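Local coordinates for queuine lyase ([Clostridium] spiroforme DSM 1552, PDB 6P78), which probably cleaves the C-N bond of queuine, using a [4Fe-4S] cluster and S-adenosylmethionine in a radical SAM fold, as part of bacterial queuine salvage, at residues I189-D192 with I193-T197. Numbering follows the deposited sequence.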
loop_
_atom_site.group_PDB
_atom_site.type_symbol
_atom_site.label_atom_id
_atom_site.label_comp_id
_atom_site.label_asym_id
_atom_site.label_seq_id
_atom_site.Cartn_x
_atom_site.Cartn_y
_atom_site.Cartn_z
ATOM N N ILE A 189 2.670 12.399 -14.887
ATOM C CA ILE A 189 1.848 12.488 -13.681
ATOM C C ILE A 189 0.394 12.760 -14.045
ATOM O O ILE A 189 -0.530 12.151 -13.485
ATOM C CB ILE A 189 2.435 13.574 -12.769
ATOM C CG1 ILE A 189 3.800 13.102 -12.254
ATOM C CG2 ILE A 189 1.498 13.901 -11.594
ATOM C CD1 ILE A 189 4.625 14.175 -11.624
ATOM N N ARG A 190 0.171 13.666 -15.001
ATOM C CA ARG A 190 -1.180 13.950 -15.483
ATOM C C ARG A 190 -1.871 12.676 -15.939
ATOM O O ARG A 190 -3.035 12.440 -15.603
ATOM C CB ARG A 190 -1.134 14.944 -16.643
ATOM C CG ARG A 190 -0.814 16.372 -16.257
ATOM C CD ARG A 190 -0.914 17.290 -17.482
ATOM N NE ARG A 190 -0.655 18.685 -17.138
ATOM C CZ ARG A 190 0.317 19.411 -17.675
ATOM N NH1 ARG A 190 0.484 20.673 -17.303
ATOM N NH2 ARG A 190 1.110 18.879 -18.601
ATOM N N LYS A 191 -1.159 11.842 -16.724
ATOM C CA LYS A 191 -1.773 10.615 -17.226
ATOM C C LYS A 191 -2.069 9.643 -16.090
ATOM O O LYS A 191 -3.097 8.954 -16.110
ATOM C CB LYS A 191 -0.897 9.949 -18.291
ATOM C CG LYS A 191 -1.712 8.891 -19.047
ATOM C CD LYS A 191 -1.060 8.436 -20.340
ATOM C CE LYS A 191 -1.866 7.321 -20.994
ATOM N NZ LYS A 191 -1.464 5.967 -20.528
ATOM N N ASP A 192 -1.190 9.568 -15.092
ATOM C CA ASP A 192 -1.455 8.680 -13.968
ATOM C C ASP A 192 -2.735 9.078 -13.242
ATOM O O ASP A 192 -3.526 8.210 -12.850
ATOM C CB ASP A 192 -0.275 8.671 -12.992
ATOM C CG ASP A 192 0.885 7.845 -13.492
ATOM O OD1 ASP A 192 0.667 6.957 -14.348
ATOM O OD2 ASP A 192 2.020 8.097 -13.046
ATOM N N ILE A 193 -2.971 10.382 -13.071
ATOM C CA ILE A 193 -4.177 10.796 -12.352
ATOM C C ILE A 193 -5.401 10.584 -13.237
ATOM O O ILE A 193 -6.463 10.181 -12.749
ATOM C CB ILE A 193 -4.082 12.249 -11.844
ATOM C CG1 ILE A 193 -2.854 12.437 -10.954
ATOM C CG2 ILE A 193 -5.390 12.674 -11.125
ATOM C CD1 ILE A 193 -2.785 11.508 -9.757
ATOM N N GLU A 194 -5.259 10.786 -14.552
ATOM C CA GLU A 194 -6.365 10.490 -15.463
ATOM C C GLU A 194 -6.773 9.024 -15.355
ATOM O O GLU A 194 -7.966 8.697 -15.355
ATOM C CB GLU A 194 -5.977 10.807 -16.906
ATOM C CG GLU A 194 -5.918 12.296 -17.231
ATOM C CD GLU A 194 -5.226 12.578 -18.570
ATOM O OE1 GLU A 194 -4.894 13.756 -18.828
ATOM O OE2 GLU A 194 -5.019 11.617 -19.353
ATOM N N ILE A 195 -5.788 8.128 -15.320
ATOM C CA ILE A 195 -6.077 6.700 -15.275
ATOM C C ILE A 195 -6.677 6.335 -13.919
ATOM O O ILE A 195 -7.679 5.620 -13.836
ATOM C CB ILE A 195 -4.796 5.893 -15.549
ATOM C CG1 ILE A 195 -4.423 5.945 -17.027
ATOM C CG2 ILE A 195 -4.972 4.445 -15.093
ATOM C CD1 ILE A 195 -2.958 5.553 -17.264
ATOM N N LEU A 196 -6.076 6.836 -12.839
ATOM C CA LEU A 196 -6.601 6.566 -11.504
ATOM C C LEU A 196 -8.075 6.948 -11.411
ATOM O O LEU A 196 -8.923 6.152 -10.968
ATOM C CB LEU A 196 -5.788 7.353 -10.474
ATOM C CG LEU A 196 -6.295 7.198 -9.028
ATOM C CD1 LEU A 196 -6.018 5.787 -8.541
ATOM C CD2 LEU A 196 -5.639 8.238 -8.148
ATOM N N THR A 197 -8.400 8.171 -11.840
ATOM C CA THR A 197 -9.746 8.685 -11.632
ATOM C C THR A 197 -10.749 8.034 -12.584
ATOM O O THR A 197 -11.947 7.952 -12.265
ATOM C CB THR A 197 -9.777 10.217 -11.766
ATOM O OG1 THR A 197 -9.387 10.622 -13.094
ATOM C CG2 THR A 197 -8.845 10.869 -10.739
#
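K191 and I195, one helical turn apart, meet through methyl and ammonium: CD1 of I195 lies 3.6 Å from NZ of K191 and 4.0 Å from its CG. K191 sends CG anti to its backbone N (chi1 -165°), and the bend at chi4 (-89°) brings NZ toward the isoleucine methyl. I195 also lays CG1 against the turn behind it, 3.4 Å from K191 O, the carbonyl that its own N binds. E194 does likewise, its CG 3.3 Å from R190 O; its OE1 lies 6.7 Å from R190 NE and its OE2 6.8 Å from K191 NZ, too far for a salt bridge. Beneath these side chains run four i to i+4 backbone bonds, from I193, E194, I195 and L196 to the carbonyls of I189, R190, K191 and D192. One turn on, I193 O takes two donors from opposite faces of its plane, T197 N at 2.9 Å and T197 OG1 at 3.0 Å. The helix, 186-199, links strands 178-179 and 203-207 in a beta-alpha-beta unit of the radical SAM core. I193 and L196 pack on I205 of the second strand, while I189 meets L221, W224 and F225 of helix 219-228. Exposed K191 thus reaches along the backbone-bonded helix to buried I195, whereas buried D192 ties it, OD1 to F147 N and OD2 to T146 OG1, to the loop directly following SAM-binding E145.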